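Local coordinates for protein rhamnosidase B (Bacillus sp., PDB 2OKX) that probably hydrolyses terminal alpha-L-rhamnose residues from rhamnose-containing glycosides as an alpha-L-rhamnosidase of glycoside hydrolase family 78, at residues I451-E456 against N484-I489; R506-T511 against H522-R527. All blocks are in the same frame, centred on the assembly; numbering follows the deposited sequence.

How the contacts relate
Both contacts lie within the concanavalin-like domain and show how one pair of facing sheets can be joined at successive points. Following the chain, strand 450-457 leads through the strands 462-472 and 475-477 to 484-489, where contact 1 closes. Strand 493-498 then crosses back, and contact 2 opens at 506-511 and closes at 522-527 after a short excursion. The two loops are in series, neither enclosing nor crossing the other. In space they adjoin: 450-457 and 520-528 are antiparallel neighbours in one sheet, with Gly452 O 3.0 Å from Tyr525 N, while 485-489 and 507-513 both pair with 462-472 in the sheet opposite.

Contact 1: residues I451-E456 against N484-I489; sequences IGFELE and NTFRYI
One face of the Tyr488 ring receives the leading edge of Phe453 in a T-shaped pair, with centroids 5.2 Å apart and planes at 83°. Phe453 CZ stands 3.6 Å above the Tyr488 plane, displaced toward the rim on the CG-CD2 side. A second partner meets the edge of Phe453, where CE1 lies 3.9 Å from Phe486 CZ. Phe486 in turn offers its own edge to Ile451, whose CG2 is 3.8 Å from Phe486 CE1 with CB close behind. Rotation about the first torsion sets the pair up: Phe453 holds CG between its backbone N and carbonyl carbon (chi1 65°), which sends the ring across the gap. With an alanine in place of Phe453, the Tyr488 face is likely to lose its edge partner and a gap to open beside Phe486. The contact is apolar and buried; the Tyr488 hydroxyl is hydrogen-bonded to Gln495, and its ring also meets Tyr497. The axes of the two short strand segments approach to 10.5 Å with their N-to-C directions 23° apart, a spacing usual for packed sheets. Strand 450-457 lies between 493-498 and 520-528 in one sheet, whereas 485-489 lies between 462-472 and 153-155 in the other.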
loop_
_atom_site.group_PDB
_atom_site.type_symbol
_atom_site.label_atom_id
_atom_site.label_comp_id
_atom_site.label_asym_id
_atom_site.label_seq_id
_atom_site.Cartn_x
_atom_site.Cartn_y
_atom_site.Cartn_z
ATOM N N ILE A 451 3.026 -11.268 -10.963
ATOM C CA ILE A 451 3.940 -11.458 -12.078
ATOM C C ILE A 451 4.011 -12.932 -12.443
ATOM O O ILE A 451 4.097 -13.797 -11.567
ATOM C CB ILE A 451 5.354 -10.965 -11.713
ATOM C CG1 ILE A 451 5.320 -9.455 -11.466
ATOM C CG2 ILE A 451 6.346 -11.327 -12.818
ATOM C CD1 ILE A 451 6.588 -8.911 -10.841
ATOM N N GLY A 452 3.965 -13.209 -13.741
ATOM C CA GLY A 452 4.027 -14.581 -14.204
ATOM C C GLY A 452 4.879 -14.704 -15.448
ATOM O O GLY A 452 5.107 -13.728 -16.165
ATOM N N PHE A 453 5.369 -15.910 -15.702
ATOM C CA PHE A 453 6.180 -16.145 -16.883
ATOM C C PHE A 453 6.256 -17.630 -17.199
ATOM O O PHE A 453 5.867 -18.475 -16.393
ATOM C CB PHE A 453 7.600 -15.598 -16.691
ATOM C CG PHE A 453 8.384 -16.297 -15.607
ATOM C CD1 PHE A 453 8.436 -15.775 -14.320
ATOM C CD2 PHE A 453 9.067 -17.483 -15.875
ATOM C CE1 PHE A 453 9.159 -16.421 -13.311
ATOM C CE2 PHE A 453 9.793 -18.140 -14.874
ATOM C CZ PHE A 453 9.839 -17.606 -13.591
ATOM N N GLU A 454 6.738 -17.924 -18.397
ATOM C CA GLU A 454 6.930 -19.289 -18.862
ATOM C C GLU A 454 8.200 -19.220 -19.685
ATOM O O GLU A 454 8.366 -18.315 -20.505
ATOM C CB GLU A 454 5.764 -19.763 -19.730
ATOM C CG GLU A 454 5.982 -21.158 -20.302
ATOM C CD GLU A 454 4.761 -21.712 -21.003
ATOM O OE1 GLU A 454 4.889 -22.755 -21.671
ATOM O OE2 GLU A 454 3.672 -21.112 -20.884
ATOM N N LEU A 455 9.105 -20.163 -19.459
ATOM C CA LEU A 455 10.365 -20.153 -20.180
ATOM C C LEU A 455 11.057 -21.510 -20.170
ATOM O O LEU A 455 10.643 -22.431 -19.468
ATOM C CB LEU A 455 11.297 -19.106 -19.553
ATOM C CG LEU A 455 11.597 -19.259 -18.050
ATOM C CD1 LEU A 455 12.565 -20.418 -17.818
ATOM C CD2 LEU A 455 12.207 -17.966 -17.512
ATOM N N GLU A 456 12.109 -21.612 -20.972
ATOM C CA GLU A 456 12.929 -22.817 -21.053
ATOM C C GLU A 456 14.324 -22.328 -20.711
ATOM O O GLU A 456 14.768 -21.318 -21.250
ATOM C CB GLU A 456 12.954 -23.392 -22.470
ATOM C CG GLU A 456 11.619 -23.842 -23.005
ATOM C CD GLU A 456 11.738 -24.432 -24.394
ATOM O OE1 GLU A 456 10.878 -24.128 -25.243
ATOM O OE2 GLU A 456 12.689 -25.202 -24.637
ATOM N N ASN A 484 10.689 -4.762 -3.931
ATOM C CA ASN A 484 9.647 -5.139 -4.890
ATOM C C ASN A 484 10.212 -6.189 -5.836
ATOM O O ASN A 484 10.254 -5.994 -7.054
ATOM C CB ASN A 484 9.241 -3.888 -5.670
ATOM C CG ASN A 484 7.770 -3.849 -5.980
ATOM O OD1 ASN A 484 6.966 -4.481 -5.299
ATOM N ND2 ASN A 484 7.402 -3.080 -7.002
ATOM N N THR A 485 10.599 -7.327 -5.271
ATOM C CA THR A 485 11.267 -8.354 -6.051
ATOM C C THR A 485 10.990 -9.808 -5.690
ATOM O O THR A 485 10.305 -10.123 -4.723
ATOM C CB THR A 485 12.779 -8.204 -5.872
ATOM O OG1 THR A 485 13.103 -8.524 -4.512
ATOM C CG2 THR A 485 13.232 -6.774 -6.137
ATOM N N PHE A 486 11.569 -10.682 -6.508
ATOM C CA PHE A 486 11.550 -12.117 -6.288
ATOM C C PHE A 486 12.675 -12.705 -7.129
ATOM O O PHE A 486 13.100 -12.115 -8.127
ATOM C CB PHE A 486 10.183 -12.765 -6.612
ATOM C CG PHE A 486 9.905 -12.995 -8.080
ATOM C CD1 PHE A 486 8.797 -12.403 -8.680
ATOM C CD2 PHE A 486 10.695 -13.857 -8.842
ATOM C CE1 PHE A 486 8.475 -12.668 -10.011
ATOM C CE2 PHE A 486 10.379 -14.127 -10.175
ATOM C CZ PHE A 486 9.268 -13.532 -10.758
ATOM N N ARG A 487 13.210 -13.829 -6.678
ATOM C CA ARG A 487 14.248 -14.516 -7.423
ATOM C C ARG A 487 13.729 -15.921 -7.640
ATOM O O ARG A 487 13.215 -16.553 -6.716
ATOM C CB ARG A 487 15.572 -14.577 -6.659
ATOM C CG ARG A 487 16.543 -15.615 -7.247
ATOM C CD ARG A 487 17.960 -15.411 -6.757
ATOM N NE ARG A 487 18.540 -14.188 -7.295
ATOM C CZ ARG A 487 19.755 -13.743 -6.999
ATOM N NH1 ARG A 487 20.527 -14.427 -6.162
ATOM N NH2 ARG A 487 20.202 -12.618 -7.541
ATOM N N TYR A 488 13.860 -16.396 -8.868
ATOM C CA TYR A 488 13.413 -17.728 -9.236
ATOM C C TYR A 488 14.615 -18.431 -9.849
ATOM O O TYR A 488 15.241 -17.911 -10.775
ATOM C CB TYR A 488 12.288 -17.630 -10.270
ATOM C CG TYR A 488 11.781 -18.961 -10.775
ATOM C CD1 TYR A 488 10.713 -19.607 -10.151
ATOM C CD2 TYR A 488 12.369 -19.574 -11.882
ATOM C CE1 TYR A 488 10.240 -20.830 -10.623
ATOM C CE2 TYR A 488 11.907 -20.798 -12.361
ATOM C CZ TYR A 488 10.845 -21.418 -11.728
ATOM O OH TYR A 488 10.388 -22.624 -12.206
ATOM N N ILE A 489 14.952 -19.596 -9.309
ATOM C CA ILE A 489 16.076 -20.375 -9.812
ATOM C C ILE A 489 15.474 -21.541 -10.585
ATOM O O ILE A 489 14.699 -22.329 -10.045
ATOM C CB ILE A 489 16.957 -20.888 -8.659
ATOM C CG1 ILE A 489 17.369 -19.711 -7.770
ATOM C CG2 ILE A 489 18.202 -21.563 -9.219
ATOM C CD1 ILE A 489 18.006 -20.113 -6.458
#

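Contact 2: residues R506-T511 against H522-R527. With CA (calcium ion), chain C.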
loop_
_atom_site.group_PDB
_atom_site.type_symbol
_atom_site.label_atom_id
_atom_site.label_comp_id
_atom_site.label_asym_id
_atom_site.label_seq_id
_atom_site.Cartn_x
_atom_site.Cartn_y
_atom_site.Cartn_z
ATOM N N ARG A 506 5.244 -0.300 -12.983
ATOM C CA ARG A 506 4.992 -0.119 -14.404
ATOM C C ARG A 506 6.106 -0.801 -15.194
ATOM O O ARG A 506 5.849 -1.445 -16.206
ATOM C CB ARG A 506 4.945 1.365 -14.803
ATOM C CG ARG A 506 5.017 1.534 -16.321
ATOM C CD ARG A 506 4.686 2.935 -16.851
ATOM N NE ARG A 506 4.963 2.990 -18.289
ATOM C CZ ARG A 506 4.848 4.074 -19.056
ATOM N NH1 ARG A 506 4.448 5.231 -18.546
ATOM N NH2 ARG A 506 5.173 4.006 -20.341
ATOM N N TYR A 507 7.341 -0.659 -14.721
ATOM C CA TYR A 507 8.499 -1.235 -15.408
ATOM C C TYR A 507 9.069 -2.412 -14.634
ATOM O O TYR A 507 9.278 -2.323 -13.431
ATOM C CB TYR A 507 9.590 -0.175 -15.565
ATOM C CG TYR A 507 9.096 1.110 -16.189
ATOM C CD1 TYR A 507 9.082 1.281 -17.578
ATOM C CD2 TYR A 507 8.642 2.156 -15.389
ATOM C CE1 TYR A 507 8.631 2.474 -18.153
ATOM C CE2 TYR A 507 8.189 3.347 -15.951
ATOM C CZ TYR A 507 8.189 3.500 -17.328
ATOM O OH TYR A 507 7.774 4.696 -17.867
ATOM N N LEU A 508 9.331 -3.511 -15.334
ATOM C CA LEU A 508 9.883 -4.693 -14.693
ATOM C C LEU A 508 11.292 -4.995 -15.177
ATOM O O LEU A 508 11.528 -5.192 -16.372
ATOM C CB LEU A 508 8.995 -5.911 -14.960
ATOM C CG LEU A 508 9.416 -7.219 -14.275
ATOM C CD1 LEU A 508 9.186 -7.112 -12.772
ATOM C CD2 LEU A 508 8.608 -8.379 -14.839
ATOM N N PHE A 509 12.238 -5.008 -14.249
ATOM C CA PHE A 509 13.606 -5.356 -14.596
ATOM C C PHE A 509 13.650 -6.872 -14.469
ATOM O O PHE A 509 13.486 -7.406 -13.372
ATOM C CB PHE A 509 14.608 -4.736 -13.617
ATOM C CG PHE A 509 14.887 -3.284 -13.868
ATOM C CD1 PHE A 509 13.962 -2.307 -13.513
ATOM C CD2 PHE A 509 16.078 -2.892 -14.472
ATOM C CE1 PHE A 509 14.222 -0.953 -13.756
ATOM C CE2 PHE A 509 16.349 -1.545 -14.720
ATOM C CZ PHE A 509 15.418 -0.574 -14.362
ATOM N N LEU A 510 13.838 -7.566 -15.588
ATOM C CA LEU A 510 13.906 -9.023 -15.571
ATOM C C LEU A 510 15.349 -9.346 -15.921
ATOM O O LEU A 510 15.783 -9.125 -17.049
ATOM C CB LEU A 510 12.953 -9.623 -16.611
ATOM C CG LEU A 510 12.809 -11.148 -16.563
ATOM C CD1 LEU A 510 12.087 -11.552 -15.283
ATOM C CD2 LEU A 510 12.041 -11.635 -17.776
ATOM N N THR A 511 16.097 -9.851 -14.945
ATOM C CA THR A 511 17.506 -10.143 -15.171
ATOM C C THR A 511 17.819 -11.632 -15.083
ATOM O O THR A 511 17.520 -12.292 -14.083
ATOM C CB THR A 511 18.365 -9.342 -14.178
ATOM O OG1 THR A 511 17.932 -7.974 -14.185
ATOM C CG2 THR A 511 19.827 -9.380 -14.575
ATOM N N HIS A 522 9.078 -17.605 -23.293
ATOM C CA HIS A 522 7.820 -17.774 -24.009
ATOM C C HIS A 522 6.856 -16.638 -23.715
ATOM O O HIS A 522 6.092 -16.227 -24.586
ATOM C CB HIS A 522 7.175 -19.119 -23.662
ATOM C CG HIS A 522 7.840 -20.286 -24.325
ATOM N ND1 HIS A 522 9.027 -20.821 -23.874
ATOM C CD2 HIS A 522 7.515 -20.979 -25.441
ATOM C CE1 HIS A 522 9.406 -21.794 -24.684
ATOM N NE2 HIS A 522 8.507 -21.910 -25.643
ATOM N N GLU A 523 6.885 -16.143 -22.485
ATOM C CA GLU A 523 6.042 -15.021 -22.095
ATOM C C GLU A 523 6.320 -14.511 -20.691
ATOM O O GLU A 523 6.674 -15.275 -19.789
ATOM C CB GLU A 523 4.556 -15.371 -22.217
ATOM C CG GLU A 523 4.099 -16.575 -21.419
ATOM C CD GLU A 523 2.614 -16.838 -21.593
ATOM O OE1 GLU A 523 2.134 -16.754 -22.742
ATOM O OE2 GLU A 523 1.923 -17.132 -20.594
ATOM N N ILE A 524 6.185 -13.199 -20.537
ATOM C CA ILE A 524 6.356 -12.520 -19.262
ATOM C C ILE A 524 5.113 -11.633 -19.239
ATOM O O ILE A 524 4.789 -10.980 -20.236
ATOM C CB ILE A 524 7.671 -11.684 -19.220
ATOM C CG1 ILE A 524 7.755 -10.888 -17.913
ATOM C CG2 ILE A 524 7.752 -10.756 -20.409
ATOM C CD1 ILE A 524 7.830 -11.746 -16.657
ATOM N N TYR A 525 4.399 -11.636 -18.122
ATOM C CA TYR A 525 3.163 -10.868 -18.032
ATOM C C TYR A 525 2.790 -10.632 -16.580
ATOM O O TYR A 525 3.520 -11.014 -15.667
ATOM C CB TYR A 525 2.036 -11.663 -18.687
ATOM C CG TYR A 525 1.876 -13.039 -18.068
ATOM C CD1 TYR A 525 2.603 -14.133 -18.543
ATOM C CD2 TYR A 525 1.057 -13.229 -16.953
ATOM C CE1 TYR A 525 2.521 -15.384 -17.917
ATOM C CE2 TYR A 525 0.971 -14.465 -16.323
ATOM C CZ TYR A 525 1.706 -15.538 -16.808
ATOM O OH TYR A 525 1.627 -16.753 -16.167
ATOM N N ILE A 526 1.642 -9.999 -16.375
ATOM C CA ILE A 526 1.153 -9.768 -15.027
ATOM C C ILE A 526 -0.312 -10.155 -14.973
ATOM O O ILE A 526 -1.054 -9.938 -15.931
ATOM C CB ILE A 526 1.293 -8.282 -14.583
ATOM C CG1 ILE A 526 0.941 -8.166 -13.096
ATOM C CG2 ILE A 526 0.365 -7.372 -15.415
ATOM C CD1 ILE A 526 1.202 -6.796 -12.482
ATOM N N ARG A 527 -0.719 -10.784 -13.878
ATOM C CA ARG A 527 -2.119 -11.126 -13.717
ATOM C C ARG A 527 -2.620 -10.004 -12.824
ATOM O O ARG A 527 -2.447 -10.035 -11.602
ATOM C CB ARG A 527 -2.285 -12.500 -13.049
ATOM C CG ARG A 527 -1.767 -13.656 -13.914
ATOM C CD ARG A 527 -1.993 -15.024 -13.268
ATOM N NE ARG A 527 -3.412 -15.360 -13.194
ATOM C CZ ARG A 527 -4.139 -15.801 -14.217
ATOM N NH1 ARG A 527 -3.586 -15.976 -15.413
ATOM N NH2 ARG A 527 -5.429 -16.047 -14.047
HETATM CA CA CA C . 4.558 -17.404 -26.315
HETATM O O HOH W 1 2.977 -15.904 -25.511
HETATM O O HOH W 2 6.173 -19.024 -27.045
HETATM O O HOH W 3 5.790 -15.660 -27.210
#
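The interior of a beta-sandwich is bridged here by Ile524, which reaches from strand 520-528 to Leu508 and Leu510 on strand 507-513 of the facing sheet. The ethyl branch of Ile524, CG1 anti to the backbone N (chi1 175°), brings CD1 to 3.9 Å from Leu508 CD2. The same Leu508 methyl is 4.1 Å from Ile524 CG1, so it lies alongside the branch as well as against its end. Leu510 CD2 makes a looser approach to Ile524 CG1, at 4.4 Å. Phe453 and Ile420 also touch Ile524, while Leu508 rests on Ile451 and Leu510 on Ile463.

Two residues before the isoleucine, the same strand turns to a metal. His522 O binds a calcium ion at 2.6 Å, and three waters and Val423 O are among its other ligands. Water 1, 2.3 Å from the calcium, donates a hydrogen bond to Glu523 OE1, making this carboxylate a second-shell group; its other oxygen, OE2, is salt-bridged to Lys202. His522 and Glu523 together face Glu454 in a classic beta bulge. A second classic bulge, Arg506 and Tyr507 opposite Val468, marks the start of the other segment. Aliphatic packing between facing sheets is characteristic of a beta-sandwich core, consistent with the concanavalin-like domain, here with a calcium site joining the His522 end of strand 520-528 to the chain segment at Val423.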